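Local coordinates for protein HIRA (Homo sapiens, PDB 5YJE) that cooperates with ASF1A in replication-independent chromatin assembly and is required for the periodic repression of histone genes during the cell cycle, at residues L41-P46 and R95-A100; S77-N82 and T90-R95; S102-C107 and T141-M146; R124-I129 and W157-Q162; S133-L138 and V145-A150. All blocks are in the same frame, centred on the assembly; numbering follows the deposited sequence.

Interaction 1: residues L41-P46 and R95-A100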
# COMPACT_ATOMS: atom_id res chain seq x y z
N LEU B 41 -11.45 14.20 -18.71
CA LEU B 41 -10.35 14.20 -19.68
C LEU B 41 -10.83 13.55 -20.98
O LEU B 41 -11.61 12.59 -20.94
CB LEU B 41 -9.14 13.46 -19.12
CG LEU B 41 -8.49 14.23 -17.96
CD1 LEU B 41 -7.12 13.69 -17.53
CD2 LEU B 41 -8.36 15.65 -18.39
N PRO B 42 -10.43 14.07 -22.14
CA PRO B 42 -11.00 13.58 -23.40
C PRO B 42 -10.38 12.26 -23.85
O PRO B 42 -9.19 11.99 -23.63
CB PRO B 42 -10.68 14.71 -24.39
CG PRO B 42 -9.38 15.29 -23.86
CD PRO B 42 -9.46 15.16 -22.35
N ILE B 43 -11.20 11.44 -24.48
CA ILE B 43 -10.81 10.11 -24.94
C ILE B 43 -10.41 10.19 -26.41
O ILE B 43 -11.22 10.66 -27.23
CB ILE B 43 -11.94 9.10 -24.73
CG1 ILE B 43 -12.40 9.12 -23.27
CG2 ILE B 43 -11.47 7.72 -25.16
CD1 ILE B 43 -13.76 8.46 -23.06
N PRO B 44 -9.24 9.69 -26.79
CA PRO B 44 -8.84 9.74 -28.20
C PRO B 44 -9.88 9.09 -29.10
O PRO B 44 -10.50 8.08 -28.75
CB PRO B 44 -7.50 8.98 -28.23
CG PRO B 44 -7.04 8.94 -26.80
CD PRO B 44 -8.30 8.88 -26.00
N SER B 45 -10.11 9.71 -30.26
CA SER B 45 -11.07 9.18 -31.22
C SER B 45 -10.53 7.90 -31.87
O SER B 45 -9.32 7.79 -32.12
CB SER B 45 -11.39 10.21 -32.31
OG SER B 45 -11.75 11.45 -31.73
N PRO B 46 -11.40 6.92 -32.13
CA PRO B 46 -11.01 5.80 -33.00
C PRO B 46 -10.57 6.30 -34.37
O PRO B 46 -11.26 7.09 -35.00
CB PRO B 46 -12.29 4.95 -33.09
CG PRO B 46 -13.08 5.32 -31.88
CD PRO B 46 -12.76 6.76 -31.59
N ARG B 95 -9.34 -2.22 -30.92
CA ARG B 95 -8.77 -1.03 -31.54
C ARG B 95 -7.84 -0.29 -30.58
O ARG B 95 -8.17 -0.06 -29.41
CB ARG B 95 -9.89 -0.10 -32.01
CG ARG B 95 -10.91 -0.81 -32.87
CD ARG B 95 -11.27 -0.03 -34.12
NE ARG B 95 -12.15 1.12 -33.89
CZ ARG B 95 -13.41 1.03 -33.48
NH1 ARG B 95 -14.14 2.12 -33.33
NH2 ARG B 95 -13.94 -0.16 -33.20
N ILE B 96 -6.67 0.07 -31.08
CA ILE B 96 -5.72 0.89 -30.33
C ILE B 96 -6.10 2.36 -30.47
O ILE B 96 -6.21 2.88 -31.58
CB ILE B 96 -4.28 0.64 -30.82
CG1 ILE B 96 -3.93 -0.84 -30.60
CG2 ILE B 96 -3.30 1.56 -30.08
CD1 ILE B 96 -2.77 -1.34 -31.45
N LEU B 97 -6.32 3.02 -29.33
CA LEU B 97 -6.71 4.42 -29.24
C LEU B 97 -5.50 5.34 -29.12
O LEU B 97 -5.43 6.36 -29.81
CB LEU B 97 -7.65 4.64 -28.06
CG LEU B 97 -9.02 4.00 -28.18
CD1 LEU B 97 -9.87 4.15 -26.88
CD2 LEU B 97 -9.73 4.60 -29.41
N THR B 98 -4.54 5.01 -28.25
CA THR B 98 -3.33 5.83 -28.22
C THR B 98 -2.17 4.95 -27.82
O THR B 98 -2.34 3.76 -27.53
CB THR B 98 -3.47 7.07 -27.29
OG1 THR B 98 -2.27 7.85 -27.34
CG2 THR B 98 -3.70 6.69 -25.81
N ALA B 99 -0.98 5.54 -27.77
CA ALA B 99 0.22 4.76 -27.52
C ALA B 99 1.30 5.67 -26.97
O ALA B 99 1.26 6.89 -27.14
CB ALA B 99 0.69 4.05 -28.80
N ALA B 100 2.27 5.06 -26.29
CA ALA B 100 3.45 5.78 -25.80
C ALA B 100 4.59 4.77 -25.71
O ALA B 100 4.39 3.57 -25.85
CB ALA B 100 3.19 6.46 -24.45

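Interaction 2: residues S77-N82 and T90-R95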
# COMPACT_ATOMS: atom_id res chain seq x y z
N SER B 77 -6.06 -5.72 -34.73
CA SER B 77 -5.40 -4.47 -35.01
C SER B 77 -3.91 -4.70 -34.90
O SER B 77 -3.45 -5.51 -34.10
CB SER B 77 -5.86 -3.37 -34.03
OG SER B 77 -7.28 -3.22 -34.06
N ARG B 78 -3.15 -3.98 -35.72
CA ARG B 78 -1.70 -4.13 -35.77
C ARG B 78 -1.03 -2.99 -35.02
O ARG B 78 -1.45 -1.83 -35.11
CB ARG B 78 -1.18 -4.14 -37.21
CG ARG B 78 -1.65 -5.30 -38.03
CD ARG B 78 -1.10 -5.20 -39.46
NE ARG B 78 0.34 -5.44 -39.50
CZ ARG B 78 1.07 -5.41 -40.60
NH1 ARG B 78 0.50 -5.14 -41.78
NH2 ARG B 78 2.38 -5.64 -40.53
N LEU B 79 0.04 -3.35 -34.32
CA LEU B 79 0.96 -2.41 -33.70
C LEU B 79 2.34 -2.69 -34.26
O LEU B 79 2.82 -3.83 -34.19
CB LEU B 79 0.94 -2.54 -32.16
CG LEU B 79 2.09 -1.92 -31.37
CD1 LEU B 79 2.06 -0.40 -31.51
CD2 LEU B 79 2.03 -2.36 -29.88
N LYS B 80 2.97 -1.67 -34.84
CA LYS B 80 4.31 -1.72 -35.40
C LYS B 80 5.20 -0.72 -34.67
O LYS B 80 4.76 0.36 -34.27
CB LYS B 80 4.31 -1.38 -36.91
CG LYS B 80 3.52 -2.31 -37.80
N CYS B 81 6.47 -1.09 -34.52
CA CYS B 81 7.44 -0.25 -33.83
C CYS B 81 8.74 -0.22 -34.63
O CYS B 81 9.25 -1.26 -35.03
CB CYS B 81 7.69 -0.77 -32.42
SG CYS B 81 8.83 0.24 -31.45
N ASN B 82 9.25 0.99 -34.86
CA ASN B 82 10.49 1.24 -35.59
C ASN B 82 11.47 1.94 -34.65
O ASN B 82 11.19 3.05 -34.16
CB ASN B 82 10.23 2.09 -36.83
CG ASN B 82 9.11 1.53 -37.70
OD1 ASN B 82 9.35 0.76 -38.63
ND2 ASN B 82 7.87 1.92 -37.38
N THR B 90 3.13 -6.72 -33.84
CA THR B 90 2.29 -7.60 -33.04
C THR B 90 0.86 -7.23 -33.36
O THR B 90 0.60 -6.22 -34.03
CB THR B 90 2.60 -7.47 -31.52
OG1 THR B 90 2.01 -8.56 -30.83
CG2 THR B 90 2.04 -6.17 -30.89
N VAL B 91 -0.07 -8.06 -32.88
CA VAL B 91 -1.50 -7.82 -33.06
C VAL B 91 -2.19 -7.76 -31.70
O VAL B 91 -1.75 -8.36 -30.71
CB VAL B 91 -2.16 -8.88 -33.95
CG1 VAL B 91 -1.63 -8.79 -35.37
CG2 VAL B 91 -1.93 -10.25 -33.39
N LEU B 92 -3.29 -7.03 -31.67
CA LEU B 92 -4.17 -6.92 -30.52
C LEU B 92 -5.58 -7.21 -31.00
O LEU B 92 -5.86 -7.13 -32.20
CB LEU B 92 -4.08 -5.51 -29.88
CG LEU B 92 -2.72 -5.34 -29.19
CD1 LEU B 92 -1.70 -4.68 -30.08
CD2 LEU B 92 -2.83 -4.65 -27.82
N THR B 93 -6.46 -7.57 -30.07
CA THR B 93 -7.82 -7.95 -30.42
C THR B 93 -8.83 -6.82 -30.23
O THR B 93 -10.03 -7.08 -30.28
CB THR B 93 -8.27 -9.19 -29.61
OG1 THR B 93 -8.20 -8.92 -28.20
CG2 THR B 93 -7.39 -10.39 -29.93
N SER B 94 -8.37 -5.59 -29.98
CA SER B 94 -9.27 -4.43 -29.95
C SER B 94 -8.55 -3.23 -30.54
O SER B 94 -7.32 -3.21 -30.68
CB SER B 94 -9.79 -4.12 -28.53
OG SER B 94 -8.73 -4.03 -27.61
N ARG B 95 -9.34 -2.22 -30.92
CA ARG B 95 -8.77 -1.03 -31.54
C ARG B 95 -7.84 -0.29 -30.58
O ARG B 95 -8.17 -0.06 -29.41
CB ARG B 95 -9.89 -0.10 -32.01
CG ARG B 95 -10.91 -0.81 -32.87
CD ARG B 95 -11.27 -0.03 -34.12
NE ARG B 95 -12.15 1.12 -33.89
CZ ARG B 95 -13.41 1.03 -33.48
NH1 ARG B 95 -14.14 2.12 -33.33
NH2 ARG B 95 -13.94 -0.16 -33.20

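Interaction 3: residues S102-C107 and T141-M146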
# COMPACT_ATOMS: atom_id res chain seq x y z
N SER B 102 9.15 4.29 -24.53
CA SER B 102 10.43 4.79 -24.05
C SER B 102 11.54 3.93 -24.63
O SER B 102 11.31 3.14 -25.55
CB SER B 102 10.49 4.77 -22.52
OG SER B 102 10.41 3.44 -22.02
N CYS B 103 12.76 4.07 -24.11
CA CYS B 103 13.81 3.14 -24.50
C CYS B 103 13.54 1.72 -24.02
O CYS B 103 14.20 0.79 -24.49
CB CYS B 103 15.14 3.62 -23.93
SG CYS B 103 15.13 3.77 -22.11
N ASP B 104 12.59 1.53 -23.11
CA ASP B 104 12.39 0.24 -22.47
C ASP B 104 11.07 -0.41 -22.82
O ASP B 104 11.01 -1.63 -22.93
CB ASP B 104 12.46 0.39 -20.95
CG ASP B 104 13.84 0.70 -20.47
OD1 ASP B 104 14.81 0.36 -21.18
OD2 ASP B 104 13.96 1.27 -19.37
N VAL B 105 10.00 0.37 -22.99
CA VAL B 105 8.69 -0.21 -23.20
C VAL B 105 7.98 0.54 -24.31
O VAL B 105 8.32 1.66 -24.68
CB VAL B 105 7.80 -0.20 -21.93
CG1 VAL B 105 8.58 -0.63 -20.70
CG2 VAL B 105 7.19 1.15 -21.74
N VAL B 106 6.96 -0.12 -24.86
CA VAL B 106 5.97 0.50 -25.71
C VAL B 106 4.64 0.06 -25.13
O VAL B 106 4.44 -1.12 -24.86
CB VAL B 106 6.09 0.04 -27.18
CG1 VAL B 106 4.89 0.47 -27.98
CG2 VAL B 106 7.37 0.55 -27.81
N CYS B 107 3.72 0.99 -24.93
CA CYS B 107 2.44 0.57 -24.42
C CYS B 107 1.34 1.19 -25.25
O CYS B 107 1.53 2.24 -25.88
CB CYS B 107 2.27 0.95 -22.94
SG CYS B 107 2.69 2.62 -22.68
N THR B 141 8.48 6.74 -19.18
CA THR B 141 9.84 7.15 -18.89
C THR B 141 10.52 5.89 -18.40
O THR B 141 10.11 5.33 -17.37
CB THR B 141 9.88 8.24 -17.81
OG1 THR B 141 9.12 9.38 -18.23
CG2 THR B 141 11.32 8.67 -17.52
N GLY B 142 11.51 5.41 -19.13
CA GLY B 142 12.09 4.13 -18.76
C GLY B 142 11.01 3.07 -18.67
O GLY B 142 10.18 2.91 -19.57
N SER B 143 10.99 2.35 -17.56
CA SER B 143 10.03 1.28 -17.36
C SER B 143 8.78 1.73 -16.63
O SER B 143 8.00 0.88 -16.17
CB SER B 143 10.70 0.14 -16.59
OG SER B 143 11.88 -0.27 -17.26
N TYR B 144 8.58 3.04 -16.48
CA TYR B 144 7.39 3.58 -15.83
C TYR B 144 6.34 3.92 -16.88
O TYR B 144 6.64 4.61 -17.87
CB TYR B 144 7.74 4.80 -14.99
CG TYR B 144 8.63 4.48 -13.78
CD1 TYR B 144 8.09 3.91 -12.63
CD2 TYR B 144 9.99 4.77 -13.80
CE1 TYR B 144 8.91 3.62 -11.52
CE2 TYR B 144 10.81 4.47 -12.70
CZ TYR B 144 10.27 3.90 -11.57
OH TYR B 144 11.09 3.63 -10.49
N VAL B 145 5.13 3.42 -16.68
CA VAL B 145 4.00 3.68 -17.55
C VAL B 145 2.96 4.43 -16.73
O VAL B 145 2.60 3.99 -15.63
CB VAL B 145 3.40 2.38 -18.13
CG1 VAL B 145 2.15 2.70 -18.96
CG2 VAL B 145 4.44 1.67 -18.99
N MET B 146 2.49 5.54 -17.27
CA MET B 146 1.51 6.39 -16.61
C MET B 146 0.28 6.48 -17.49
O MET B 146 0.38 6.79 -18.68
CB MET B 146 2.10 7.78 -16.34
CG MET B 146 1.11 8.74 -15.69
SD MET B 146 1.81 10.32 -15.14
CE MET B 146 2.22 11.18 -16.63

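Interaction 4: residues R124-I129 and W157-Q162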
# COMPACT_ATOMS: atom_id res chain seq x y z
N ARG B 124 4.91 -8.96 -25.36
CA ARG B 124 3.96 -8.57 -24.32
C ARG B 124 4.53 -8.90 -22.96
O ARG B 124 4.89 -10.05 -22.70
CB ARG B 124 2.63 -9.29 -24.50
CG ARG B 124 1.81 -9.21 -23.23
CD ARG B 124 0.46 -9.83 -23.37
NE ARG B 124 -0.35 -9.25 -24.44
CZ ARG B 124 -1.08 -8.13 -24.34
NH1 ARG B 124 -1.07 -7.44 -23.19
NH2 ARG B 124 -1.79 -7.70 -25.37
N LEU B 125 4.60 -7.91 -22.08
CA LEU B 125 5.22 -8.12 -20.77
C LEU B 125 4.22 -8.51 -19.68
O LEU B 125 4.60 -9.21 -18.74
CB LEU B 125 5.98 -6.87 -20.35
CG LEU B 125 7.16 -6.56 -21.26
CD1 LEU B 125 7.72 -5.16 -21.00
CD2 LEU B 125 8.23 -7.61 -21.06
N LEU B 126 2.97 -8.06 -19.79
CA LEU B 126 1.96 -8.30 -18.77
C LEU B 126 0.62 -8.49 -19.45
O LEU B 126 0.41 -8.04 -20.57
CB LEU B 126 1.82 -7.13 -17.78
CG LEU B 126 3.12 -6.56 -17.20
CD1 LEU B 126 2.99 -5.07 -16.87
CD2 LEU B 126 3.55 -7.37 -15.99
N SER B 127 -0.28 -9.16 -18.75
CA SER B 127 -1.66 -9.27 -19.19
C SER B 127 -2.29 -7.90 -19.42
O SER B 127 -1.87 -6.91 -18.83
CB SER B 127 -2.46 -10.04 -18.14
OG SER B 127 -1.88 -11.31 -17.95
N PRO B 128 -3.29 -7.79 -20.28
CA PRO B 128 -3.94 -6.49 -20.47
C PRO B 128 -4.54 -6.03 -19.16
O PRO B 128 -5.18 -6.80 -18.43
CB PRO B 128 -5.03 -6.78 -21.52
CG PRO B 128 -4.57 -8.03 -22.20
CD PRO B 128 -3.86 -8.84 -21.16
N ILE B 129 -4.27 -4.76 -18.83
CA ILE B 129 -4.70 -4.13 -17.59
C ILE B 129 -6.04 -3.45 -17.82
O ILE B 129 -6.17 -2.64 -18.73
CB ILE B 129 -3.64 -3.13 -17.12
CG1 ILE B 129 -2.41 -3.88 -16.62
CG2 ILE B 129 -4.20 -2.09 -16.10
CD1 ILE B 129 -1.26 -2.95 -16.35
N TRP B 157 2.83 2.61 -13.13
CA TRP B 157 3.33 1.28 -12.86
C TRP B 157 4.79 1.22 -13.25
O TRP B 157 5.21 1.82 -14.25
CB TRP B 157 2.54 0.23 -13.63
CG TRP B 157 1.11 0.13 -13.26
CD1 TRP B 157 0.57 -0.59 -12.22
CD2 TRP B 157 0.01 0.74 -13.95
NE1 TRP B 157 -0.80 -0.45 -12.22
CE2 TRP B 157 -1.17 0.36 -13.26
CE3 TRP B 157 -0.09 1.56 -15.07
CZ2 TRP B 157 -2.43 0.78 -13.67
CZ3 TRP B 157 -1.34 1.98 -15.48
CH2 TRP B 157 -2.50 1.59 -14.78
N ASP B 158 5.55 0.53 -12.42
CA ASP B 158 6.92 0.13 -12.74
C ASP B 158 6.78 -1.22 -13.43
O ASP B 158 6.61 -2.24 -12.77
CB ASP B 158 7.75 0.07 -11.47
CG ASP B 158 9.19 -0.36 -11.71
OD1 ASP B 158 9.51 -0.96 -12.75
OD2 ASP B 158 10.01 -0.14 -10.79
N VAL B 159 6.83 -1.24 -14.77
CA VAL B 159 6.60 -2.54 -15.42
C VAL B 159 7.82 -3.43 -15.27
O VAL B 159 7.69 -4.66 -15.37
CB VAL B 159 6.21 -2.40 -16.90
CG1 VAL B 159 4.94 -1.56 -17.05
CG2 VAL B 159 7.33 -1.83 -17.70
N HIS B 160 9.00 -2.87 -15.03
CA HIS B 160 10.17 -3.70 -14.78
C HIS B 160 10.02 -4.48 -13.48
O HIS B 160 10.16 -5.71 -13.47
CB HIS B 160 11.44 -2.85 -14.74
CG HIS B 160 12.70 -3.65 -14.62
ND1 HIS B 160 13.24 -4.35 -15.68
CD2 HIS B 160 13.53 -3.87 -13.57
CE1 HIS B 160 14.35 -4.96 -15.28
NE2 HIS B 160 14.54 -4.68 -14.01
N ARG B 161 9.72 -3.78 -12.38
CA ARG B 161 9.45 -4.48 -11.13
C ARG B 161 8.05 -5.08 -11.08
O ARG B 161 7.79 -5.95 -10.24
CB ARG B 161 9.65 -3.55 -9.93
CG ARG B 161 11.08 -3.04 -9.75
CD ARG B 161 11.21 -2.19 -8.47
NE ARG B 161 12.55 -1.60 -8.29
CZ ARG B 161 12.85 -0.30 -8.41
NH1 ARG B 161 11.91 0.59 -8.70
NH2 ARG B 161 14.11 0.11 -8.22
N GLN B 162 7.15 -4.65 -11.97
CA GLN B 162 5.76 -5.12 -11.99
C GLN B 162 5.03 -4.77 -10.70
O GLN B 162 4.24 -5.56 -10.17
CB GLN B 162 5.67 -6.62 -12.28
CG GLN B 162 6.30 -7.02 -13.59
CD GLN B 162 6.29 -8.52 -13.77
OE1 GLN B 162 5.80 -9.26 -12.90
NE2 GLN B 162 6.81 -8.98 -14.90

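Interaction 5: residues S133-L138 and V145-A150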
# COMPACT_ATOMS: atom_id res chain seq x y z
N SER B 133 -11.54 3.57 -16.15
CA SER B 133 -12.32 4.33 -17.12
C SER B 133 -11.48 4.44 -18.38
O SER B 133 -10.31 4.03 -18.39
CB SER B 133 -12.70 5.72 -16.55
OG SER B 133 -11.61 6.60 -16.47
N PRO B 134 -12.05 4.96 -19.49
CA PRO B 134 -11.28 4.99 -20.75
C PRO B 134 -10.03 5.84 -20.64
O PRO B 134 -9.97 6.81 -19.88
CB PRO B 134 -12.26 5.57 -21.78
CG PRO B 134 -13.62 5.28 -21.23
CD PRO B 134 -13.45 5.37 -19.71
N ILE B 135 -9.01 5.44 -21.40
CA ILE B 135 -7.77 6.18 -21.47
C ILE B 135 -8.01 7.60 -21.98
O ILE B 135 -8.94 7.87 -22.76
CB ILE B 135 -6.76 5.45 -22.37
CG1 ILE B 135 -5.35 6.05 -22.20
CG2 ILE B 135 -7.26 5.46 -23.89
CD1 ILE B 135 -4.77 5.88 -20.80
N SER B 136 -7.17 8.52 -21.53
CA SER B 136 -7.03 9.84 -22.14
C SER B 136 -5.62 10.04 -22.69
O SER B 136 -5.47 10.27 -23.89
CB SER B 136 -7.39 10.95 -21.14
OG SER B 136 -7.45 12.23 -21.78
N THR B 137 -4.59 9.90 -21.87
CA THR B 137 -3.22 9.99 -22.34
C THR B 137 -2.33 8.95 -21.66
O THR B 137 -2.61 8.49 -20.55
CB THR B 137 -2.60 11.39 -22.10
OG1 THR B 137 -2.70 11.73 -20.71
CG2 THR B 137 -3.28 12.46 -22.99
N LEU B 138 -1.24 8.63 -22.34
CA LEU B 138 -0.21 7.73 -21.88
C LEU B 138 1.13 8.44 -21.90
O LEU B 138 1.40 9.23 -22.81
CB LEU B 138 -0.11 6.46 -22.77
CG LEU B 138 -1.18 5.38 -22.65
CD1 LEU B 138 -0.94 4.22 -23.66
CD2 LEU B 138 -1.25 4.85 -21.20
N VAL B 145 5.13 3.42 -16.68
CA VAL B 145 4.00 3.68 -17.55
C VAL B 145 2.96 4.43 -16.73
O VAL B 145 2.60 3.99 -15.63
CB VAL B 145 3.40 2.38 -18.13
CG1 VAL B 145 2.15 2.70 -18.96
CG2 VAL B 145 4.44 1.67 -18.99
N MET B 146 2.49 5.54 -17.27
CA MET B 146 1.51 6.39 -16.61
C MET B 146 0.28 6.48 -17.49
O MET B 146 0.38 6.79 -18.68
CB MET B 146 2.10 7.78 -16.34
CG MET B 146 1.11 8.74 -15.69
SD MET B 146 1.81 10.32 -15.14
CE MET B 146 2.22 11.18 -16.63
N ALA B 147 -0.89 6.22 -16.92
CA ALA B 147 -2.16 6.36 -17.61
C ALA B 147 -3.01 7.41 -16.89
O ALA B 147 -3.22 7.32 -15.67
CB ALA B 147 -2.89 5.01 -17.67
N LEU B 148 -3.48 8.39 -17.65
CA LEU B 148 -4.47 9.37 -17.20
C LEU B 148 -5.80 9.06 -17.87
O LEU B 148 -5.88 9.04 -19.10
CB LEU B 148 -4.03 10.81 -17.54
CG LEU B 148 -3.30 11.72 -16.55
CD1 LEU B 148 -1.85 11.33 -16.34
CD2 LEU B 148 -3.36 13.15 -17.03
N THR B 149 -6.83 8.83 -17.08
CA THR B 149 -8.10 8.34 -17.59
C THR B 149 -9.14 9.46 -17.71
O THR B 149 -8.98 10.57 -17.17
CB THR B 149 -8.66 7.21 -16.71
OG1 THR B 149 -8.96 7.71 -15.40
CG2 THR B 149 -7.66 6.06 -16.61
N ALA B 150 -10.21 9.16 -18.46
CA ALA B 150 -11.28 10.14 -18.65
C ALA B 150 -11.83 10.63 -17.32
O ALA B 150 -12.14 11.81 -17.17
CB ALA B 150 -12.43 9.55 -19.47

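Interaction 1: residues L41-P46 and R95-A100
Leu97 carries its CG beside the backbone N (chi1 -68°), which lays CD2 on the Pro44-Pro46 backbone while CD1 faces Ile43 CG2, 4.3 Å from Leu97 CD1. The contact brings an extended, proline-rich lead-in to the first sheet across the edge strand 96-101 of the next four-stranded sheet, in the C-terminal part of HIRA. Leu97 and Thr98 together face Ala109 in a classic beta bulge. Pro44 and Pro46 both pack on Leu97, and Pro44 on Thr98 as well. No hydrogen bond crosses between the segments. The nearest backbone approach is Pro44 to Leu97, with their CA atoms 5.8 Å apart. Leu97 CD2 rests on Pro44 O at 3.6 Å, and a little farther off Pro46 CG is 4.2 Å from Leu97 CD2. Pro44 slants over Thr98, with Pro44 CG 4.1 Å from Thr98 CB, while Pro44 CB is 4.3 Å from Leu97 CB. At the other end Arg95 is bent at chi2 and chi3. Its NH2 makes a salt bridge to Glu111, and Pro46 CB sits at the edge of the guanidinium, near its plane, 3.4 Å from Arg95 NH1.

Interaction 2: residues S77-N82 and T90-R95
Ser77 and Leu92 form one hydrogen-bonded pair of this antiparallel ladder, and Leu79 and Thr90 form the next. In the first, Ser77 N to Leu92 O and Leu92 N to Ser77 O both measure 2.9 Å. In the second, Leu79 N reaches Thr90 O at 2.9 Å with an almost straight N-H...O angle of 179°, whereas the return bond from Thr90 N to Leu79 O is bent to 138°. Arg78 and Val91, the non-hydrogen-bonded pair between them, bring their CA atoms to 4.6 Å, and Val91 CA adds a CH...O contact with Ser77 O at 3.2 Å. Together they define the hairpin of strands 74-83 and 86-92, the last two strands of a four-stranded meander. Ser77 OG is anchored mainly outside the ladder, on Glu67 N of strand 60-71.

Side chains divide between the two faces of the sheet. On the Leu79 face, Leu79 and Thr90 run side by side in the same direction, with Leu79 CD2 3.9 Å from Thr90 CG2. Leu92 leans in from the adjoining pair, its CD1 4.0 Å from Leu79 CB. On the other face, Arg78 bends at chi3 and its NH2 forms a salt bridge with Glu89. The Leu79 face packs on the following sheet, meeting Val108 of strand 105-110 and Phe118 of strand 114-119, while Val91 touches Glu271 on helix 266-286 of the second subunit.

Interaction 3: residues S102-C107 and T141-M146
Ser102 OG is gripped by three partners. It donates to Gly142 O across the contact, at a modelled 2.5 Å that is short enough to be read with some latitude at this resolution. It also accepts from two backbone amides of its own segment, Asp104 N at 3.1 Å and Val105 N at 3.2 Å, which makes an ST turn and an ST motif at once. With chi1 at 64° the hydroxyl sits between its own N and carbonyl carbon, from where it can reach both amides and Gly142 O; the angle at that carbonyl oxygen is 128°, so the bond comes in from one side of the C=O. Without the hydroxyl, as with an alanine here, Gly142 O and the amides of Asp104 and Val105 would probably lose their shared partner, and with it this polar tie between the turns.

The contact sets two turns against each other, each linking the first two strands of a four-stranded antiparallel sheet, an arrangement consistent with neighbouring blades of a beta-propeller-like fold. On one side is the connection from strand 96-101 to 105-110. On the other is a type II' turn from Thr141 to Tyr144, in which Gly142 takes a positive phi of 54° suited to glycine. Asp104 reaches over this turn, its OD2 receiving a weak bond from Ser143 OG at 3.3 Å.

Beyond the turns the surfaces become apolar. Val105 and Val145 cross at a slant, Val105 CG2 lying 3.9 Å from Val145 CG2. Val145 CG1 is 3.8 Å from Cys107 SG. Cys140 and Val159 border the same patch.

Interaction 4: residues R124-I129 and W157-Q162
Leu126 faces Val159 and Gln162 across widely spaced backbones: the nearest CA atoms, those of Leu125 and Val159, are 7.9 Å apart, and between the CA atoms of Ile129 and Trp157 the separation has opened to 10.8 Å. No hydrogen bond spans the gap, which is bridged by side chains. Segment 157-162 leaves its strand after Asp158 and passes through helical phi/psi values at 159-161, a bend secured by an Asx motif in which Arg161 N donates to Asp158 OD1 at 2.9 Å. Segment 124-129 is steadied by Arg124, whose NH1 meets Leu126 O at 3.1 Å, in the guanidinium plane.

The two methyls of Leu126 split between Val159 and Gln162. CD1 goes to Val159 CG1 at 4.0 Å, and CD2 presses on the extended Gln162 chain, whose CG and CD both lie 3.7 Å from Leu126 CD2. Shortening Leu126 to an alanine would probably open a gap between Val159 and Gln162, with CD1 and CD2 no longer there to fill it.

These segments lie at successive four-stranded sheets, at the ends where each approaches its last strand. Ile129 pairs in an antiparallel ladder with a strand of the second subunit, which carries the sheet across the trimer interface. Trp157 NE1 donates to Leu209 O of that subunit. The side chains of Ile129 and Trp157 slide past each other in opposite directions, Ile129 CG2 reaching Trp157 CZ2 at 4.2 Å.

Interaction 5: residues S133-L138 and V145-A150
Ile135 and Leu138 converge on the methyl of Ala147 from two positions along their strand. Ile135 starts out away from strand 144-149, but CG1 runs anti to the backbone N (chi1 -167°) and the turn at chi2 (63°) swings CD1 back, to 3.8 Å from Ala147 CB. Leu138 brings CD2 to the same carbon, Ala147 CB, at 3.9 Å. On the opposite face, Thr137 and Leu148 lie side by side and point the same way, with Thr137 OG1 3.6 Å from Leu148 CB.

The hairpin, which joins strands 135-141 and 144-149, contains a classic beta bulge: Ser136 and Thr137 both face Leu148, and the register shifts by one. Leu148 O accepts from Ser136 N at 2.8 Å and from Thr137 N at 3.2 Å, and Leu148 N returns a bond to Thr137 O. Past the bulge, Ala150 N closes on Pro134 O at 2.8 Å. Ser136 OG turns to Pro42 O, in the loop before strand 49-53.

The chemistry implies that the bulge costs the ladder no backbone partner at this point, since the one carbonyl oxygen of Leu148 takes both bulge amides and leaves neither without an acceptor.

In the fold
Interaction 2 is a hairpin within the first four-stranded sheet and interaction 5 one within the third. Interaction 1 brings the lead-in to the first sheet onto the second, and interactions 3 and 4 join the second and third. Interactions 1 and 5 have centres about 9 Å apart and meet directly, Pro42 O lying 2.6 Å from Ser136 OG and Leu41 N 2.9 Å from Ala150 O. Interactions 3 and 4, with centres about 10 Å apart, meet through a probable hydrogen bond, Ser143 O to Val159 N at 2.8 Å. Interactions 3 and 5 share Val145 and Met146. Interactions 2 and 4 both touch the second subunit, whereas the segments of 1, 3 and 5 contact no other chain of the trimer.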